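Local coordinates for quercetin 2,3-dioxygenase (Escherichia coli, PDB 1TQ5), which cleaves the flavonol quercetin with dioxygen in vitro, releasing carbon monoxide, and carries one divalent metal ion in a bicupin fold, at residues 56-62 with 95-101; 81-85 with 129-133; 181-187 with 202-208. All coordinates share one frame; numbering follows the deposited sequence.

Contacts 1 and 2 belong to the N-terminal cupin domain and contact 3 to the C-terminal one. Centres of contacts 1 and 2 lie 15 Å apart, with nearest atoms about 6 Å apart; contact 3 is centred 27 Å from each, across the middle of the chain. The four-stranded sheet of the N-terminal domain links the first two: 53-59 and 99-104 pair at one side, 82-86 forms the far border. Their segments alternate along the sequence, 56-62, 81-85, 95-101, 129-133, whereas 181-187 and 202-208 follow later. The metal-binding histidines are thus in the N-terminal cupin, while contact 3 joins two strands of the larger sheet in the partner domain, away from that site.

Contact 1: residues 56-62 with 95-101; sequences THPHKDM and AGTGIRH. With CD (cadmium ion), chain B.
His59 and His101 reach the same cadmium ion from neighbouring antiparallel strands, each through NE2, at 2.3 Å for His59 and 2.6 Å for His101. Their rings are oblique, with planes 61° apart, and two waters also bind the ion. His57, an assigned metal-binding residue not bonded to the cadmium in this model, turns its ring 80° from that of His101 and brings CE1 to 3.1 Å from His101 NE2, while His101 O sits over one face of the His57 ring. His101 CG stands between its backbone N and carbonyl carbon (chi1 77°), which raises the ring toward the ion; ND1 at its rear makes a weak hydrogen bond to Glu103. Beneath the rings, His57 and His101 form a hydrogen-bonded antiparallel pair, as do His59 and Ile99. On the sheet's other face, Pro58 CB rests 3.8 Å from Arg100 CG. Ala95 CB packs 3.6 Å from His59 CB, and the extended Lys60 chain bends at its end to give NZ a 2.7 Å bond to Thr97 O, in the type II' turn from Ala95 to Gly98. Histidines gathered on adjacent strands, with Glu103 assigned by similarity, are the metal site characteristic of a cupin.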
loop_
_atom_site.group_PDB
_atom_site.type_symbol
_atom_site.label_atom_id
_atom_site.label_comp_id
_atom_site.label_asym_id
_atom_site.label_seq_id
_atom_site.Cartn_x
_atom_site.Cartn_y
_atom_site.Cartn_z
ATOM N N THR A 56 -6.965 17.058 -11.171
ATOM C CA THR A 56 -6.242 17.709 -10.084
ATOM C C THR A 56 -7.089 17.920 -8.832
ATOM O O THR A 56 -8.232 18.375 -8.909
ATOM C CB THR A 56 -5.684 19.077 -10.517
ATOM O OG1 THR A 56 -5.028 18.952 -11.785
ATOM C CG2 THR A 56 -4.677 19.578 -9.490
ATOM N N HIS A 57 -6.505 17.595 -7.682
ATOM C CA HIS A 57 -7.166 17.737 -6.385
ATOM C C HIS A 57 -6.117 17.955 -5.295
ATOM O O HIS A 57 -4.980 17.486 -5.408
ATOM C CB HIS A 57 -8.002 16.492 -6.079
ATOM C CG HIS A 57 -7.375 15.218 -6.554
ATOM N ND1 HIS A 57 -6.216 14.709 -6.013
ATOM C CD2 HIS A 57 -7.733 14.368 -7.543
ATOM C CE1 HIS A 57 -5.885 13.601 -6.652
ATOM N NE2 HIS A 57 -6.788 13.372 -7.584
ATOM N N PRO A 58 -6.488 18.668 -4.222
ATOM C CA PRO A 58 -5.577 18.957 -3.111
ATOM C C PRO A 58 -5.461 17.884 -2.035
ATOM O O PRO A 58 -6.362 17.076 -1.835
ATOM C CB PRO A 58 -6.147 20.250 -2.545
ATOM C CG PRO A 58 -7.624 19.977 -2.636
ATOM C CD PRO A 58 -7.765 19.383 -4.041
ATOM N N HIS A 59 -4.332 17.911 -1.340
ATOM C CA HIS A 59 -4.044 16.998 -0.243
ATOM C C HIS A 59 -3.258 17.761 0.800
ATOM O O HIS A 59 -2.490 18.660 0.467
ATOM C CB HIS A 59 -3.216 15.808 -0.715
ATOM C CG HIS A 59 -4.037 14.695 -1.275
ATOM N ND1 HIS A 59 -5.026 14.070 -0.549
ATOM C CD2 HIS A 59 -4.032 14.108 -2.493
ATOM C CE1 HIS A 59 -5.599 13.146 -1.297
ATOM N NE2 HIS A 59 -5.014 13.150 -2.481
ATOM N N LYS A 60 -3.448 17.391 2.059
ATOM C CA LYS A 60 -2.764 18.048 3.157
ATOM C C LYS A 60 -2.402 16.990 4.192
ATOM O O LYS A 60 -3.150 16.040 4.399
ATOM C CB LYS A 60 -3.694 19.096 3.775
ATOM C CG LYS A 60 -3.017 20.123 4.659
ATOM C CD LYS A 60 -4.054 21.043 5.289
ATOM C CE LYS A 60 -3.416 22.263 5.927
ATOM N NZ LYS A 60 -2.835 23.185 4.907
ATOM N N ASP A 61 -1.244 17.158 4.824
ATOM C CA ASP A 61 -0.759 16.242 5.855
ATOM C C ASP A 61 -1.101 14.774 5.596
ATOM O O ASP A 61 -2.057 14.250 6.164
ATOM C CB ASP A 61 -1.320 16.645 7.224
ATOM C CG ASP A 61 -1.221 18.139 7.485
ATOM O OD1 ASP A 61 -0.132 18.719 7.275
ATOM O OD2 ASP A 61 -2.236 18.733 7.907
HETATM N N MSE A 62 -0.315 14.110 4.755
HETATM C CA MSE A 62 -0.553 12.702 4.449
HETATM C C MSE A 62 0.511 12.175 3.491
HETATM O O MSE A 62 0.911 12.869 2.554
HETATM C CB MSE A 62 -1.947 12.526 3.822
HETATM C CG MSE A 62 -2.451 11.084 3.730
HETATM SE SE MSE A 62 -2.933 10.314 5.307
HETATM C CE MSE A 62 -4.552 11.015 5.545
ATOM N N ALA A 95 2.049 15.160 1.205
ATOM C CA ALA A 95 1.216 16.338 0.984
ATOM C C ALA A 95 1.738 17.511 1.812
ATOM O O ALA A 95 1.619 18.670 1.413
ATOM C CB ALA A 95 -0.236 16.039 1.349
ATOM N N GLY A 96 2.323 17.199 2.963
ATOM C CA GLY A 96 2.862 18.235 3.824
ATOM C C GLY A 96 1.885 19.363 4.099
ATOM O O GLY A 96 0.727 19.124 4.441
ATOM N N THR A 97 2.353 20.597 3.940
ATOM C CA THR A 97 1.526 21.772 4.188
ATOM C C THR A 97 0.378 21.929 3.193
ATOM O O THR A 97 -0.608 22.611 3.474
ATOM C CB THR A 97 2.383 23.059 4.175
ATOM O OG1 THR A 97 3.178 23.096 2.983
ATOM C CG2 THR A 97 3.298 23.098 5.392
ATOM N N GLY A 98 0.505 21.298 2.032
ATOM C CA GLY A 98 -0.537 21.390 1.024
ATOM C C GLY A 98 0.005 21.083 -0.357
ATOM O O GLY A 98 1.160 21.392 -0.654
ATOM N N ILE A 99 -0.820 20.480 -1.209
ATOM C CA ILE A 99 -0.372 20.136 -2.552
ATOM C C ILE A 99 -1.534 19.615 -3.400
ATOM O O ILE A 99 -2.530 19.118 -2.875
ATOM C CB ILE A 99 0.758 19.063 -2.475
ATOM C CG1 ILE A 99 1.849 19.351 -3.510
ATOM C CG2 ILE A 99 0.175 17.662 -2.645
ATOM C CD1 ILE A 99 1.422 19.213 -4.943
ATOM N N ARG A 100 -1.408 19.751 -4.715
ATOM C CA ARG A 100 -2.422 19.275 -5.643
ATOM C C ARG A 100 -1.754 18.332 -6.635
ATOM O O ARG A 100 -0.608 18.547 -7.029
ATOM C CB ARG A 100 -3.056 20.447 -6.397
ATOM C CG ARG A 100 -4.123 21.191 -5.610
ATOM C CD ARG A 100 -4.557 22.467 -6.319
ATOM N NE ARG A 100 -3.501 23.476 -6.321
ATOM C CZ ARG A 100 -2.980 24.020 -5.224
ATOM N NH1 ARG A 100 -3.416 23.657 -4.024
ATOM N NH2 ARG A 100 -2.015 24.924 -5.326
ATOM N N HIS A 101 -2.454 17.277 -7.030
ATOM C CA HIS A 101 -1.869 16.357 -7.990
ATOM C C HIS A 101 -2.932 15.619 -8.774
ATOM O O HIS A 101 -4.116 15.669 -8.446
ATOM C CB HIS A 101 -0.953 15.341 -7.295
ATOM C CG HIS A 101 -1.684 14.238 -6.593
ATOM N ND1 HIS A 101 -1.227 12.938 -6.576
ATOM C CD2 HIS A 101 -2.837 14.239 -5.882
ATOM C CE1 HIS A 101 -2.067 12.186 -5.887
ATOM N NE2 HIS A 101 -3.052 12.951 -5.454
HETATM CD CD CD B . -5.236 12.016 -4.455
HETATM O O HOH W 1 2.545 14.627 4.530
HETATM O O HOH W 2 -7.565 11.343 -3.337
HETATM O O HOH W 3 -4.611 9.625 -3.927
#

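Contact 2: residues 81-85 with 129-133; sequences NKEQV and RYEQR
Tyr130 projects from strand 129-133 toward strand 82-85, and its contacts there are van der Waals packing. The two strands run at 32° to each other with axes 9.2 Å apart at closest, too far for backbone pairing, so side chains span the gap. CG of Tyr130 is anti to the backbone N (chi1 175°), which carries the ring across until OH lies 3.6 Å from both CB and CG of Glu83. The carboxylate of Glu83 is turned 37° from the ring plane. Asn81 slides past the ring in the opposite direction, its CB 4.1 Å from Tyr130 CD2.

Aliphatic contact continues at Gln132, whose CG meets Val85 CG2 at 4.0 Å and Glu83 CG at 4.1 Å.

Polar ends find partners beyond the two segments. Tyr130 OH is hydrogen-bonded to Gln91, and Gln132 NE2 to the carbonyl of Phe90. Aromatic stacking comes from His75, against the Tyr130 ring. With Tyr130 replaced by an alanine, Gln91 would probably lose its hydroxyl mate and His75 its stacking ring, and a gap would open beside Glu83.

Strand 82-86 borders the four-stranded sheet and 129-133 the seven-stranded one, so this is side-chain packing between the edge strands of two sheets, as in the beta-sandwich of a cupin domain.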
loop_
_atom_site.group_PDB
_atom_site.type_symbol
_atom_site.label_atom_id
_atom_site.label_comp_id
_atom_site.label_asym_id
_atom_site.label_seq_id
_atom_site.Cartn_x
_atom_site.Cartn_y
_atom_site.Cartn_z
ATOM N N ASN A 81 6.847 18.388 -10.933
ATOM C CA ASN A 81 6.927 16.937 -10.945
ATOM C C ASN A 81 6.030 16.219 -11.945
ATOM O O ASN A 81 4.810 16.167 -11.796
ATOM C CB ASN A 81 6.668 16.400 -9.536
ATOM C CG ASN A 81 7.706 16.876 -8.529
ATOM O OD1 ASN A 81 7.518 16.753 -7.317
ATOM N ND2 ASN A 81 8.807 17.418 -9.029
ATOM N N LYS A 82 6.669 15.661 -12.966
ATOM C CA LYS A 82 6.015 14.890 -14.016
ATOM C C LYS A 82 6.781 13.572 -13.997
ATOM O O LYS A 82 8.016 13.584 -14.009
ATOM C CB LYS A 82 6.200 15.568 -15.374
ATOM C CG LYS A 82 5.570 16.948 -15.492
ATOM C CD LYS A 82 4.087 16.860 -15.808
ATOM C CE LYS A 82 3.856 16.210 -17.167
ATOM N NZ LYS A 82 2.412 16.122 -17.508
ATOM N N GLU A 83 6.068 12.449 -13.961
ATOM C CA GLU A 83 6.726 11.142 -13.915
ATOM C C GLU A 83 5.832 9.974 -14.355
ATOM O O GLU A 83 4.628 9.970 -14.103
ATOM C CB GLU A 83 7.223 10.881 -12.486
ATOM C CG GLU A 83 7.863 9.518 -12.280
ATOM C CD GLU A 83 9.355 9.526 -12.561
ATOM O OE1 GLU A 83 9.870 8.510 -13.072
ATOM O OE2 GLU A 83 10.010 10.546 -12.261
ATOM N N GLN A 84 6.427 8.989 -15.022
ATOM C CA GLN A 84 5.689 7.802 -15.448
ATOM C C GLN A 84 6.196 6.599 -14.657
ATOM O O GLN A 84 7.387 6.286 -14.671
ATOM C CB GLN A 84 5.848 7.561 -16.951
ATOM C CG GLN A 84 5.117 8.592 -17.799
ATOM C CD GLN A 84 4.732 8.066 -19.167
ATOM O OE1 GLN A 84 4.076 8.760 -19.943
ATOM N NE2 GLN A 84 5.135 6.834 -19.470
ATOM N N VAL A 85 5.277 5.937 -13.962
ATOM C CA VAL A 85 5.608 4.789 -13.124
ATOM C C VAL A 85 5.045 3.500 -13.709
ATOM O O VAL A 85 3.833 3.282 -13.699
ATOM C CB VAL A 85 5.048 5.000 -11.692
ATOM C CG1 VAL A 85 5.495 3.877 -10.767
ATOM C CG2 VAL A 85 5.516 6.347 -11.156
ATOM N N ARG A 129 7.031 16.925 -0.799
ATOM C CA ARG A 129 8.116 16.237 -1.488
ATOM C C ARG A 129 7.587 15.092 -2.340
ATOM O O ARG A 129 6.548 14.503 -2.038
ATOM C CB ARG A 129 9.121 15.692 -0.478
ATOM C CG ARG A 129 8.514 14.709 0.496
ATOM C CD ARG A 129 9.132 13.330 0.366
ATOM N NE ARG A 129 8.378 12.354 1.147
ATOM C CZ ARG A 129 8.770 11.107 1.378
ATOM N NH1 ARG A 129 9.922 10.664 0.889
ATOM N NH2 ARG A 129 8.002 10.305 2.104
ATOM N N TYR A 130 8.309 14.786 -3.412
ATOM C CA TYR A 130 7.922 13.706 -4.301
ATOM C C TYR A 130 9.121 12.861 -4.679
ATOM O O TYR A 130 10.106 13.367 -5.222
ATOM C CB TYR A 130 7.285 14.240 -5.582
ATOM C CG TYR A 130 6.978 13.134 -6.564
ATOM C CD1 TYR A 130 5.951 12.225 -6.313
ATOM C CD2 TYR A 130 7.761 12.949 -7.706
ATOM C CE1 TYR A 130 5.709 11.157 -7.169
ATOM C CE2 TYR A 130 7.529 11.883 -8.569
ATOM C CZ TYR A 130 6.500 10.989 -8.291
ATOM O OH TYR A 130 6.273 9.918 -9.123
ATOM N N GLU A 131 9.031 11.567 -4.400
ATOM C CA GLU A 131 10.110 10.657 -4.726
ATOM C C GLU A 131 9.604 9.415 -5.441
ATOM O O GLU A 131 8.462 8.980 -5.255
ATOM C CB GLU A 131 10.872 10.257 -3.460
ATOM C CG GLU A 131 11.639 11.402 -2.832
ATOM C CD GLU A 131 12.567 10.936 -1.732
ATOM O OE1 GLU A 131 13.520 10.188 -2.037
ATOM O OE2 GLU A 131 12.338 11.315 -0.565
ATOM N N GLN A 132 10.465 8.855 -6.274
ATOM C CA GLN A 132 10.130 7.663 -7.031
ATOM C C GLN A 132 11.399 6.837 -7.067
ATOM O O GLN A 132 12.494 7.395 -7.135
ATOM C CB GLN A 132 9.702 8.055 -8.447
ATOM C CG GLN A 132 8.972 6.979 -9.234
ATOM C CD GLN A 132 9.892 5.911 -9.800
ATOM O OE1 GLN A 132 10.880 6.216 -10.472
ATOM N NE2 GLN A 132 9.562 4.649 -9.542
ATOM N N ARG A 133 11.261 5.518 -7.009
ATOM C CA ARG A 133 12.433 4.653 -7.043
ATOM C C ARG A 133 12.193 3.343 -7.770
ATOM O O ARG A 133 11.103 2.764 -7.708
ATOM C CB ARG A 133 12.920 4.352 -5.620
ATOM C CG ARG A 133 14.128 3.409 -5.561
ATOM C CD ARG A 133 14.949 3.648 -4.308
ATOM N NE ARG A 133 16.247 2.976 -4.345
ATOM C CZ ARG A 133 17.244 3.240 -3.503
ATOM N NH1 ARG A 133 17.093 4.165 -2.564
ATOM N NH2 ARG A 133 18.389 2.576 -3.585
#

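Contact 3: residues 181-187 with 202-208. With CD (cadmium ion), chain D.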
loop_
_atom_site.group_PDB
_atom_site.type_symbol
_atom_site.label_atom_id
_atom_site.label_comp_id
_atom_site.label_asym_id
_atom_site.label_seq_id
_atom_site.Cartn_x
_atom_site.Cartn_y
_atom_site.Cartn_z
ATOM N N ARG A 181 3.635 -3.026 18.735
ATOM C CA ARG A 181 3.591 -2.691 17.319
ATOM C C ARG A 181 2.602 -3.579 16.582
ATOM O O ARG A 181 2.353 -4.717 16.977
ATOM C CB ARG A 181 4.992 -2.797 16.700
ATOM C CG ARG A 181 5.976 -1.776 17.276
ATOM C CD ARG A 181 7.309 -1.767 16.545
ATOM N NE ARG A 181 7.195 -1.322 15.156
ATOM C CZ ARG A 181 6.874 -0.086 14.780
ATOM N NH1 ARG A 181 6.631 0.851 15.688
ATOM N NH2 ARG A 181 6.803 0.214 13.491
ATOM N N ARG A 182 2.035 -3.046 15.507
ATOM C CA ARG A 182 1.056 -3.780 14.731
ATOM C C ARG A 182 1.543 -4.052 13.317
ATOM O O ARG A 182 2.422 -3.358 12.808
ATOM C CB ARG A 182 -0.252 -2.996 14.695
ATOM C CG ARG A 182 -0.788 -2.667 16.078
ATOM C CD ARG A 182 -2.257 -2.341 16.017
ATOM N NE ARG A 182 -2.837 -2.170 17.341
ATOM C CZ ARG A 182 -4.137 -2.028 17.560
ATOM N NH1 ARG A 182 -4.984 -2.038 16.538
ATOM N NH2 ARG A 182 -4.594 -1.874 18.796
ATOM N N VAL A 183 0.959 -5.065 12.687
ATOM C CA VAL A 183 1.348 -5.438 11.338
ATOM C C VAL A 183 0.171 -5.697 10.412
ATOM O O VAL A 183 -0.804 -6.349 10.788
ATOM C CB VAL A 183 2.222 -6.715 11.346
ATOM C CG1 VAL A 183 2.462 -7.198 9.923
ATOM C CG2 VAL A 183 3.541 -6.438 12.035
ATOM N N TRP A 184 0.268 -5.168 9.199
ATOM C CA TRP A 184 -0.757 -5.406 8.208
ATOM C C TRP A 184 -0.083 -6.075 7.034
ATOM O O TRP A 184 0.957 -5.619 6.548
ATOM C CB TRP A 184 -1.418 -4.120 7.724
ATOM C CG TRP A 184 -2.510 -4.389 6.724
ATOM C CD1 TRP A 184 -2.362 -4.613 5.379
ATOM C CD2 TRP A 184 -3.912 -4.489 6.990
ATOM N NE1 TRP A 184 -3.585 -4.838 4.796
ATOM C CE2 TRP A 184 -4.554 -4.768 5.759
ATOM C CE3 TRP A 184 -4.693 -4.366 8.145
ATOM C CZ2 TRP A 184 -5.943 -4.924 5.654
ATOM C CZ3 TRP A 184 -6.077 -4.522 8.038
ATOM C CH2 TRP A 184 -6.683 -4.795 6.800
ATOM N N ILE A 185 -0.657 -7.184 6.603
ATOM C CA ILE A 185 -0.115 -7.878 5.462
ATOM C C ILE A 185 -1.175 -7.879 4.377
ATOM O O ILE A 185 -2.305 -8.335 4.592
ATOM C CB ILE A 185 0.267 -9.323 5.803
ATOM C CG1 ILE A 185 1.434 -9.316 6.797
ATOM C CG2 ILE A 185 0.622 -10.075 4.520
ATOM C CD1 ILE A 185 1.878 -10.682 7.240
ATOM N N GLN A 186 -0.801 -7.353 3.217
ATOM C CA GLN A 186 -1.686 -7.289 2.067
ATOM C C GLN A 186 -1.111 -8.245 1.026
ATOM O O GLN A 186 0.038 -8.084 0.598
ATOM C CB GLN A 186 -1.704 -5.872 1.495
ATOM C CG GLN A 186 -2.721 -5.652 0.369
ATOM C CD GLN A 186 -4.152 -5.884 0.821
ATOM O OE1 GLN A 186 -4.475 -5.753 2.007
ATOM N NE2 GLN A 186 -5.021 -6.227 -0.127
ATOM N N VAL A 187 -1.895 -9.246 0.635
ATOM C CA VAL A 187 -1.429 -10.196 -0.362
ATOM C C VAL A 187 -1.663 -9.599 -1.753
ATOM O O VAL A 187 -2.805 -9.458 -2.197
ATOM C CB VAL A 187 -2.171 -11.543 -0.260
ATOM C CG1 VAL A 187 -1.559 -12.545 -1.248
ATOM C CG2 VAL A 187 -2.082 -12.094 1.166
ATOM N N SER A 202 -5.345 -10.323 -2.902
ATOM C CA SER A 202 -6.125 -9.179 -2.421
ATOM C C SER A 202 -6.627 -9.207 -0.990
ATOM O O SER A 202 -7.268 -8.245 -0.546
ATOM C CB SER A 202 -7.300 -8.905 -3.362
ATOM O OG SER A 202 -6.819 -8.481 -4.623
ATOM N N ASP A 203 -6.348 -10.287 -0.263
ATOM C CA ASP A 203 -6.761 -10.364 1.137
ATOM C C ASP A 203 -5.795 -9.570 1.998
ATOM O O ASP A 203 -4.623 -9.411 1.656
ATOM C CB ASP A 203 -6.747 -11.804 1.669
ATOM C CG ASP A 203 -7.930 -12.612 1.220
ATOM O OD1 ASP A 203 -9.007 -12.019 0.998
ATOM O OD2 ASP A 203 -7.784 -13.853 1.112
ATOM N N GLY A 204 -6.289 -9.096 3.134
ATOM C CA GLY A 204 -5.449 -8.361 4.054
ATOM C C GLY A 204 -5.556 -9.025 5.409
ATOM O O GLY A 204 -6.584 -9.642 5.714
ATOM N N LEU A 205 -4.504 -8.904 6.214
ATOM C CA LEU A 205 -4.468 -9.495 7.546
ATOM C C LEU A 205 -4.010 -8.467 8.576
ATOM O O LEU A 205 -2.975 -7.834 8.395
ATOM C CB LEU A 205 -3.491 -10.677 7.575
ATOM C CG LEU A 205 -3.871 -11.945 6.811
ATOM C CD1 LEU A 205 -2.668 -12.869 6.723
ATOM C CD2 LEU A 205 -5.027 -12.646 7.517
ATOM N N ALA A 206 -4.787 -8.302 9.645
ATOM C CA ALA A 206 -4.444 -7.378 10.726
ATOM C C ALA A 206 -3.870 -8.237 11.847
ATOM O O ALA A 206 -4.472 -9.241 12.244
ATOM C CB ALA A 206 -5.680 -6.649 11.211
ATOM N N ILE A 207 -2.710 -7.846 12.365
ATOM C CA ILE A 207 -2.059 -8.623 13.412
ATOM C C ILE A 207 -1.415 -7.744 14.467
ATOM O O ILE A 207 -0.755 -6.767 14.143
ATOM C CB ILE A 207 -0.952 -9.515 12.810
ATOM C CG1 ILE A 207 -1.549 -10.432 11.745
ATOM C CG2 ILE A 207 -0.251 -10.319 13.913
ATOM C CD1 ILE A 207 -0.511 -11.057 10.832
ATOM N N TRP A 208 -1.602 -8.100 15.732
ATOM C CA TRP A 208 -0.990 -7.352 16.819
ATOM C C TRP A 208 -0.943 -8.228 18.063
ATOM O O TRP A 208 -1.550 -9.300 18.096
ATOM C CB TRP A 208 -1.751 -6.045 17.073
ATOM C CG TRP A 208 -3.081 -6.198 17.736
ATOM C CD1 TRP A 208 -3.317 -6.359 19.071
ATOM C CD2 TRP A 208 -4.366 -6.176 17.101
ATOM N NE1 TRP A 208 -4.670 -6.435 19.309
ATOM C CE2 TRP A 208 -5.337 -6.327 18.117
ATOM C CE3 TRP A 208 -4.793 -6.043 15.771
ATOM C CZ2 TRP A 208 -6.710 -6.349 17.848
ATOM C CZ3 TRP A 208 -6.160 -6.064 15.502
ATOM C CH2 TRP A 208 -7.102 -6.215 16.538
HETATM CD CD CD D . -9.933 -14.138 -0.094
HETATM O O HOH W 4 -9.810 -16.612 -1.033
HETATM O O HOH W 5 -8.863 -13.553 -2.261
HETATM O O HOH W 6 -12.292 -13.264 -0.757
HETATM O O HOH W 7 -10.598 -15.400 2.051
#
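Arg182 lies alongside Trp208, both side chains pointing the same way from adjacent antiparallel strands. At the root, Arg182 CB is 3.8 Å from Ile207 O. CG, set anti to the carbonyl carbon (chi1 -56°), comes to 3.7 Å from Trp208 CB, and CD passes the same atom at 3.9 Å. From CG to NE the chain is extended and climbs beside the indole; NE reaches Trp208 CG at 4.1 Å. CZ then stands over the face of the five-membered ring, 4.3 Å from its centroid and 16° off the ring normal, in cation-pi geometry. NH1, at the tip, continues over the six-membered part, where its closest atom of the indole is CE3. With planes only 14° apart, guanidinium and indole form a stack.

Farther along this face, Trp184 leans over the neighbouring strand: CZ3 touches Ala206 CB at 3.8 Å, Leu205 O lies over one ring face, and CZ2 comes close to Gly204 CA. A side chain at Gly204 would run into this ring and Gln186 OE1. Gln186 OE1 accepts a 3.1 Å hydrogen bond from Trp184 NE1, nearly in the ring plane, which fixes both groups, while Gln186 NE2 is hydrogen-bonded to Tyr115 OH and only weakly to Ser202 O. Just before strand 204-208 begins, both carboxylate oxygens of Asp203 bind another cadmium ion, whose other ligands are four waters; OD1 also accepts a hydrogen bond from Ala7 N.

On the opposite face, Ile185, Leu205 and Ile207 pack on Ile194 of strand 191-194, in the smaller four-stranded sheet, while Val183 meets Ile177 and Leu225. Within the larger sheet, 182-187 and 204-208 are adjacent inner strands: backbone bonds join 182-187 to strand 221-228 on its other side, and 204-208 to the N-terminal edge strand 2-5.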